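Local atomic coordinates of titin (Homo sapiens, PDB entry 6H4L), a protein that is a giant sarcomeric muscle protein, here represented by one immunoglobulin-like domain of its M-band segment, where it probably serves a structural role. Residues 20-32 with 61-73. Numbering follows the deposited sequence.
Sequences VPCGQNTRFILNV and SGVLTLEILDCHT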
ATOM      1  N   VAL A  20     -15.000  -3.215  -4.544  1.00 39.08           N
ATOM      2  CA  VAL A  20     -14.854  -2.822  -5.934  1.00 40.96           C
ATOM      3  C   VAL A  20     -15.584  -3.846  -6.783  1.00 39.85           C
ATOM      4  O   VAL A  20     -15.478  -5.049  -6.537  1.00 39.74           O
ATOM      5  CB  VAL A  20     -13.372  -2.729  -6.356  1.00 42.46           C
ATOM      6  CG1 VAL A  20     -12.713  -4.093  -6.309  1.00 39.66           C
ATOM      7  CG2 VAL A  20     -13.246  -2.111  -7.746  1.00 36.86           C
ATOM      8  N   PRO A  21     -16.378  -3.370  -7.751  1.00 42.23           N
ATOM      9  CA  PRO A  21     -17.045  -4.298  -8.668  1.00 47.18           C
ATOM     10  C   PRO A  21     -16.027  -5.092  -9.478  1.00 47.05           C
ATOM     11  O   PRO A  21     -15.003  -4.547  -9.895  1.00 41.25           O
ATOM     12  CB  PRO A  21     -17.838  -3.367  -9.590  1.00 47.02           C
ATOM     13  CG  PRO A  21     -18.056  -2.131  -8.787  1.00 43.02           C
ATOM     14  CD  PRO A  21     -16.814  -1.977  -7.949  1.00 43.54           C
ATOM     15  N   CYS A  22     -16.307  -6.374  -9.682  1.00 50.84           N
ATOM     16  CA  CYS A  22     -15.479  -7.222 -10.528  1.00 54.59           C
ATOM     17  C   CYS A  22     -15.148  -6.518 -11.839  1.00 42.53           C
ATOM     18  O   CYS A  22     -16.028  -5.950 -12.486  1.00 48.49           O
ATOM     19  CB  CYS A  22     -16.194  -8.550 -10.793  1.00 64.06           C
ATOM     20  SG  CYS A  22     -15.805  -9.345 -12.377  1.00 72.75           S
ATOM     21  N   GLY A  23     -13.871  -6.539 -12.209  1.00 41.95           N
ATOM     22  CA  GLY A  23     -13.426  -5.975 -13.469  1.00 42.76           C
ATOM     23  C   GLY A  23     -12.964  -4.531 -13.435  1.00 44.71           C
ATOM     24  O   GLY A  23     -12.300  -4.067 -14.362  1.00 41.23           O
ATOM     25  N   GLN A  24     -13.310  -3.811 -12.375  1.00 37.84           N
ATOM     26  CA  GLN A  24     -12.872  -2.430 -12.263  1.00 36.08           C
ATOM     27  C   GLN A  24     -11.461  -2.375 -11.693  1.00 37.98           C
ATOM     28  O   GLN A  24     -10.953  -3.371 -11.175  1.00 34.86           O
ATOM     29  CB  GLN A  24     -13.833  -1.609 -11.398  1.00 43.48           C
ATOM     30  CG  GLN A  24     -15.185  -1.357 -12.052  1.00 51.50           C
ATOM     31  CD  GLN A  24     -15.940  -0.196 -11.428  1.00 57.26           C
ATOM     32  OE1 GLN A  24     -15.384   0.577 -10.643  1.00 47.92           O
ATOM     33  NE2 GLN A  24     -17.214  -0.065 -11.778  1.00 59.30           N
ATOM     34  N   ASN A  25     -10.833  -1.211 -11.806  1.00 34.10           N
ATOM     35  CA  ASN A  25      -9.534  -0.973 -11.186  1.00 31.80           C
ATOM     36  C   ASN A  25      -9.753  -0.338  -9.838  1.00 35.27           C
ATOM     37  O   ASN A  25     -10.772   0.299  -9.598  1.00 33.25           O
ATOM     38  CB  ASN A  25      -8.698  -0.021 -12.038  1.00 40.22           C
ATOM     39  CG  ASN A  25      -8.678  -0.413 -13.500  1.00 44.19           C
ATOM     40  OD1 ASN A  25      -8.535  -1.586 -13.836  1.00 46.89           O
ATOM     41  ND2 ASN A  25      -8.828   0.574 -14.380  1.00 51.19           N
ATOM     42  N   THR A  26      -8.794  -0.495  -8.944  1.00 28.18           N
ATOM     43  CA  THR A  26      -8.930   0.168  -7.662  1.00 27.11           C
ATOM     44  C   THR A  26      -7.585   0.620  -7.119  1.00 25.13           C
ATOM     45  O   THR A  26      -6.535   0.186  -7.581  1.00 26.37           O
ATOM     46  CB  THR A  26      -9.656  -0.735  -6.650  1.00 30.26           C
ATOM     47  OG1 THR A  26     -10.184   0.065  -5.586  1.00 31.48           O
ATOM     48  CG2 THR A  26      -8.724  -1.805  -6.109  1.00 28.60           C
ATOM     49  N   ARG A  27      -7.627   1.507  -6.137  1.00 24.14           N
ATOM     50  CA  ARG A  27      -6.403   1.979  -5.501  1.00 22.95           C
ATOM     51  C   ARG A  27      -6.538   1.948  -3.999  1.00 21.26           C
ATOM     52  O   ARG A  27      -7.630   2.170  -3.468  1.00 24.43           O
ATOM     53  CB  ARG A  27      -6.121   3.421  -5.916  1.00 20.96           C
ATOM     54  CG  ARG A  27      -5.613   3.569  -7.316  1.00 24.07           C
ATOM     55  CD  ARG A  27      -5.442   5.027  -7.719  1.00 26.18           C
ATOM     56  NE  ARG A  27      -4.926   5.101  -9.083  1.00 29.08           N
ATOM     57  CZ  ARG A  27      -5.001   6.176  -9.860  1.00 34.50           C
ATOM     58  NH1 ARG A  27      -5.588   7.279  -9.411  1.00 31.49           N
ATOM     59  NH2 ARG A  27      -4.500   6.139 -11.091  1.00 34.09           N
ATOM     60  N   PHE A  28      -5.414   1.688  -3.332  1.00 18.39           N
ATOM     61  CA  PHE A  28      -5.240   1.970  -1.910  1.00 18.05           C
ATOM     62  C   PHE A  28      -4.251   3.118  -1.809  1.00 20.34           C
ATOM     63  O   PHE A  28      -3.272   3.167  -2.543  1.00 18.91           O
ATOM     64  CB  PHE A  28      -4.679   0.758  -1.172  1.00 19.99           C
ATOM     65  CG  PHE A  28      -5.682  -0.364  -0.971  1.00 21.96           C
ATOM     66  CD1 PHE A  28      -6.592  -0.311   0.072  1.00 23.60           C
ATOM     67  CD2 PHE A  28      -5.685  -1.470  -1.800  1.00 24.67           C
ATOM     68  CE1 PHE A  28      -7.503  -1.336   0.276  1.00 28.80           C
ATOM     69  CE2 PHE A  28      -6.604  -2.503  -1.608  1.00 27.02           C
ATOM     70  CZ  PHE A  28      -7.510  -2.432  -0.568  1.00 28.30           C
ATOM     71  N   ILE A  29      -4.496   4.036  -0.891  1.00 18.03           N
ATOM     72  CA  ILE A  29      -3.621   5.202  -0.755  1.00 17.61           C
ATOM     73  C   ILE A  29      -3.347   5.428   0.721  1.00 20.01           C
ATOM     74  O   ILE A  29      -4.253   5.331   1.539  1.00 19.72           O
ATOM     75  CB  ILE A  29      -4.265   6.461  -1.366  1.00 22.42           C
ATOM     76  CG1 ILE A  29      -4.518   6.263  -2.863  1.00 20.54           C
ATOM     77  CG2 ILE A  29      -3.360   7.675  -1.166  1.00 26.94           C
ATOM     78  CD1 ILE A  29      -5.438   7.310  -3.484  1.00 25.00           C
ATOM     79  N   LEU A  30      -2.094   5.708   1.060  1.00 17.23           N
ATOM     80  CA  LEU A  30      -1.774   6.108   2.430  1.00 18.10           C
ATOM     81  C   LEU A  30      -0.728   7.201   2.385  1.00 17.86           C
ATOM     82  O   LEU A  30      -0.160   7.492   1.341  1.00 18.91           O
ATOM     83  CB  LEU A  30      -1.308   4.931   3.285  1.00 19.85           C
ATOM     84  CG  LEU A  30       0.001   4.222   2.968  1.00 16.87           C
ATOM     85  CD1 LEU A  30       0.548   3.518   4.194  1.00 20.30           C
ATOM     86  CD2 LEU A  30      -0.248   3.174   1.867  1.00 18.36           C
ATOM     87  N   ASN A  31      -0.511   7.865   3.516  1.00 17.67           N
ATOM     88  CA  ASN A  31       0.513   8.884   3.566  1.00 20.72           C
ATOM     89  C   ASN A  31       1.470   8.596   4.706  1.00 19.95           C
ATOM     90  O   ASN A  31       1.028   8.332   5.825  1.00 18.10           O
ATOM     91  CB  ASN A  31      -0.114  10.251   3.812  1.00 19.10           C
ATOM     92  CG  ASN A  31       0.886  11.368   3.683  1.00 21.33           C
ATOM     93  OD1 ASN A  31       1.251  11.774   2.584  1.00 22.83           O
ATOM     94  ND2 ASN A  31       1.343  11.871   4.817  1.00 24.90           N
ATOM     95  N   VAL A  32       2.763   8.609   4.398  1.00 17.18           N
ATOM     96  CA  VAL A  32       3.797   8.343   5.407  1.00 18.73           C
ATOM     97  C   VAL A  32       4.722   9.552   5.499  1.00 18.97           C
ATOM     98  O   VAL A  32       5.039  10.191   4.489  1.00 19.21           O
ATOM     99  CB  VAL A  32       4.596   7.053   5.068  1.00 21.16           C
ATOM    100  CG1 VAL A  32       5.368   7.221   3.760  1.00 21.51           C
ATOM    101  CG2 VAL A  32       5.522   6.642   6.229  1.00 18.52           C
ATOM    102  N   SER A  61       6.673  11.683  -2.600  1.00 28.42           N
ATOM    103  CA  SER A  61       6.917  12.486  -1.402  1.00 31.39           C
ATOM    104  C   SER A  61       6.170  11.984  -0.162  1.00 27.72           C
ATOM    105  O   SER A  61       5.799  12.773   0.714  1.00 33.20           O
ATOM    106  CB  SER A  61       6.569  13.957  -1.660  1.00 38.12           C
ATOM    107  OG  SER A  61       7.244  14.446  -2.806  1.00 51.09           O
ATOM    108  N   GLY A  62       5.967  10.674  -0.072  1.00 21.40           N
ATOM    109  CA  GLY A  62       5.290  10.101   1.080  1.00 22.62           C
ATOM    110  C   GLY A  62       3.841   9.703   0.826  1.00 16.09           C
ATOM    111  O   GLY A  62       3.237   9.008   1.638  1.00 19.12           O
ATOM    112  N   VAL A  63       3.282  10.150  -0.290  1.00 17.99           N
ATOM    113  CA  VAL A  63       1.962   9.651  -0.679  1.00 17.51           C
ATOM    114  C   VAL A  63       2.183   8.322  -1.397  1.00 17.14           C
ATOM    115  O   VAL A  63       2.828   8.298  -2.445  1.00 18.17           O
ATOM    116  CB  VAL A  63       1.231  10.621  -1.608  1.00 18.15           C
ATOM    117  CG1 VAL A  63      -0.130  10.043  -2.007  1.00 20.43           C
ATOM    118  CG2 VAL A  63       1.045  11.983  -0.938  1.00 22.76           C
ATOM    119  N   LEU A  64       1.668   7.232  -0.823  1.00 16.68           N
ATOM    120  CA  LEU A  64       1.906   5.880  -1.330  1.00 16.88           C
ATOM    121  C   LEU A  64       0.620   5.404  -1.974  1.00 20.01           C
ATOM    122  O   LEU A  64      -0.429   5.488  -1.347  1.00 19.60           O
ATOM    123  CB  LEU A  64       2.248   4.935  -0.183  1.00 17.04           C
ATOM    124  CG  LEU A  64       3.338   5.449   0.758  1.00 19.07           C
ATOM    125  CD1 LEU A  64       3.619   4.352   1.774  1.00 20.98           C
ATOM    126  CD2 LEU A  64       4.578   5.810  -0.033  1.00 19.66           C
ATOM    127  N   THR A  65       0.693   4.902  -3.208  1.00 18.53           N
ATOM    128  CA  THR A  65      -0.509   4.412  -3.895  1.00 17.93           C
ATOM    129  C   THR A  65      -0.225   3.022  -4.432  1.00 22.21           C
ATOM    130  O   THR A  65       0.835   2.792  -5.028  1.00 23.01           O
ATOM    131  CB  THR A  65      -0.921   5.336  -5.068  1.00 20.21           C
ATOM    132  OG1 THR A  65      -1.072   6.688  -4.587  1.00 23.36           O
ATOM    133  CG2 THR A  65      -2.238   4.879  -5.712  1.00 25.17           C
ATOM    134  N   LEU A  66      -1.158   2.102  -4.189  1.00 19.85           N
ATOM    135  CA  LEU A  66      -1.139   0.782  -4.819  1.00 17.38           C
ATOM    136  C   LEU A  66      -2.315   0.748  -5.763  1.00 20.73           C
ATOM    137  O   LEU A  66      -3.431   1.063  -5.372  1.00 24.38           O
ATOM    138  CB  LEU A  66      -1.297  -0.333  -3.783  1.00 18.90           C
ATOM    139  CG  LEU A  66      -1.494  -1.747  -4.376  1.00 21.53           C
ATOM    140  CD1 LEU A  66      -0.234  -2.170  -5.107  1.00 25.94           C
ATOM    141  CD2 LEU A  66      -1.842  -2.767  -3.280  1.00 22.41           C
ATOM    142  N   GLU A  67      -2.067   0.353  -6.998  1.00 22.50           N
ATOM    143  CA  GLU A  67      -3.142   0.274  -7.960  1.00 22.21           C
ATOM    144  C   GLU A  67      -3.254  -1.174  -8.425  1.00 26.95           C
ATOM    145  O   GLU A  67      -2.250  -1.786  -8.780  1.00 26.27           O
ATOM    146  CB  GLU A  67      -2.847   1.205  -9.121  1.00 22.63           C
ATOM    147  CG  GLU A  67      -3.860   1.135 -10.244  1.00 29.83           C
ATOM    148  CD  GLU A  67      -3.510   2.108 -11.344  1.00 41.56           C
ATOM    149  OE1 GLU A  67      -2.513   1.863 -12.057  1.00 43.97           O
ATOM    150  OE2 GLU A  67      -4.204   3.135 -11.465  1.00 40.70           O
ATOM    151  N   ILE A  68      -4.462  -1.716  -8.362  1.00 26.24           N
ATOM    152  CA  ILE A  68      -4.727  -3.078  -8.833  1.00 25.36           C
ATOM    153  C   ILE A  68      -5.716  -2.968  -9.977  1.00 30.24           C
ATOM    154  O   ILE A  68      -6.794  -2.390  -9.813  1.00 29.77           O
ATOM    155  CB  ILE A  68      -5.332  -3.950  -7.714  1.00 27.59           C
ATOM    156  CG1 ILE A  68      -4.439  -3.927  -6.467  1.00 31.36           C
ATOM    157  CG2 ILE A  68      -5.556  -5.391  -8.210  1.00 28.92           C
ATOM    158  CD1 ILE A  68      -5.206  -3.724  -5.179  1.00 40.94           C
ATOM    159  N   LEU A  69      -5.348  -3.499 -11.142  1.00 31.20           N
ATOM    160  CA  LEU A  69      -6.165  -3.360 -12.333  1.00 31.07           C
ATOM    161  C   LEU A  69      -7.011  -4.606 -12.545  1.00 32.09           C
ATOM    162  O   LEU A  69      -6.600  -5.700 -12.167  1.00 33.55           O
ATOM    163  CB  LEU A  69      -5.277  -3.164 -13.560  1.00 37.33           C
ATOM    164  CG  LEU A  69      -4.353  -1.950 -13.587  1.00 44.73           C
ATOM    165  CD1 LEU A  69      -3.728  -1.841 -14.970  1.00 49.75           C
ATOM    166  CD2 LEU A  69      -5.132  -0.697 -13.249  1.00 44.40           C
ATOM    167  N   ASP A  70      -8.185  -4.428 -13.148  1.00 39.23           N
ATOM    168  CA  ASP A  70      -9.036  -5.531 -13.578  1.00 48.47           C
ATOM    169  C   ASP A  70      -9.316  -6.551 -12.474  1.00 42.64           C
ATOM    170  O   ASP A  70      -9.064  -7.742 -12.634  1.00 36.51           O
ATOM    171  CB  ASP A  70      -8.405  -6.219 -14.773  1.00 37.23           C
ATOM    172  CG  ASP A  70      -9.285  -7.315 -15.332  1.00 39.95           C
ATOM    173  OD1 ASP A  70     -10.509  -7.141 -15.225  1.00 49.84           O
ATOM    174  OD2 ASP A  70      -8.719  -8.315 -15.796  1.00 41.53           O
ATOM    175  N   CYS A  71      -9.879  -6.062 -11.377  1.00 34.12           N
ATOM    176  CA  CYS A  71     -10.066  -6.840 -10.156  1.00 39.17           C
ATOM    177  C   CYS A  71     -10.998  -8.032 -10.269  1.00 41.67           C
ATOM    178  O   CYS A  71     -12.136  -7.898 -10.708  1.00 38.53           O
ATOM    179  CB  CYS A  71     -10.574  -5.931  -9.042  1.00 31.06           C
ATOM    180  SG  CYS A  71      -9.317  -4.798  -8.413  1.00 33.46           S
ATOM    181  N   HIS A  72     -10.511  -9.193  -9.839  1.00 35.97           N
ATOM    182  CA  HIS A  72     -11.330 -10.399  -9.783  1.00 38.21           C
ATOM    183  C   HIS A  72     -11.416 -10.892  -8.346  1.00 37.41           C
ATOM    184  O   HIS A  72     -10.830 -10.285  -7.438  1.00 35.86           O
ATOM    185  CB  HIS A  72     -10.744 -11.493 -10.677  1.00 44.97           C
ATOM    186  CG  HIS A  72     -10.623 -11.104 -12.118  1.00 44.89           C
ATOM    187  ND1 HIS A  72      -9.596 -11.546 -12.922  1.00 52.12           N
ATOM    188  CD2 HIS A  72     -11.403 -10.319 -12.900  1.00 42.07           C
ATOM    189  CE1 HIS A  72      -9.743 -11.048 -14.136  1.00 58.96           C
ATOM    190  NE2 HIS A  72     -10.834 -10.305 -14.150  1.00 50.06           N
ATOM    191  N   THR A  73     -12.142 -11.987  -8.135  1.00 42.93           N
ATOM    192  CA  THR A  73     -12.329 -12.519  -6.790  1.00 45.63           C
ATOM    193  C   THR A  73     -10.995 -12.830  -6.116  1.00 46.83           C
ATOM    194  O   THR A  73     -10.829 -12.601  -4.913  1.00 45.99           O
ATOM    195  CB  THR A  73     -13.214 -13.772  -6.799  1.00 50.80           C
ATOM    196  OG1 THR A  73     -14.483 -13.450  -7.381  1.00 55.80           O
ATOM    197  CG2 THR A  73     -13.425 -14.284  -5.383  1.00 53.85           C
TER
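Thr26, Phe28 and Leu30 pair with Ile68, Leu66 and Leu64 as antiparallel hydrogen-bonded pairs, and the two strand axes run at 165° to each other, 4.6 Å apart at their closest. Each pair carries two backbone bonds, and Val32 N to Gly62 O adds another at the end. Beyond the strands, Cys71 keeps the two segments joined. Cys71 O accepts from Gly23 N at 2.7 Å, in the type II turn Pro21-Gln24, and its N donates to Gln24 O. Next to it, Asn25 OD1 accepts from Asp70 N at 2.9 Å, in the plane of the amide carbonyl. Leu69 CD2 lies against the same amide.

Arg27, Ile29, Thr65 and Glu67 share one face of the sheet. Arg27 is extended from CG to NE and runs beside Glu67. Glu67 is extended as far as CD (chi1 176°, chi2 179°), which carries its carboxylate out to the guanidinium. Arg27 NE and NH2 both grip Glu67 OE2 in a side-on salt bridge, with Arg27 NH2 at 3.0 Å. Both nitrogens come from the same face of the carboxylate, tilted out of its plane. Glu67 OE1 bonds His56, so both carboxylate oxygens have partners. Thr65 CG2 packs on Arg27 CD at 3.8 Å.

The other face is buried and mostly apolar. Thr26 OG1 is the polar exception among the paired residues and is hydrogen-bonded to His18 NE2. Ile68 CD1 meets the edge of the Phe28 ring, 4.0 Å from Phe28 CE2. Leu64 CD1 touches both Leu30 CG and Val32 CG1. Cys71 SG touches Thr26 CG2 at 3.8 Å.

Strands 26-35 and 63-68 are the inner pair of a four-stranded sheet, flanked by 7-11 and 55-60. Their buried face packs on strands 77-85 and 88-98 of the second sheet, forming the core of the immunoglobulin sandwich. At the turn end, Asp70 and His72 bind a zinc ion.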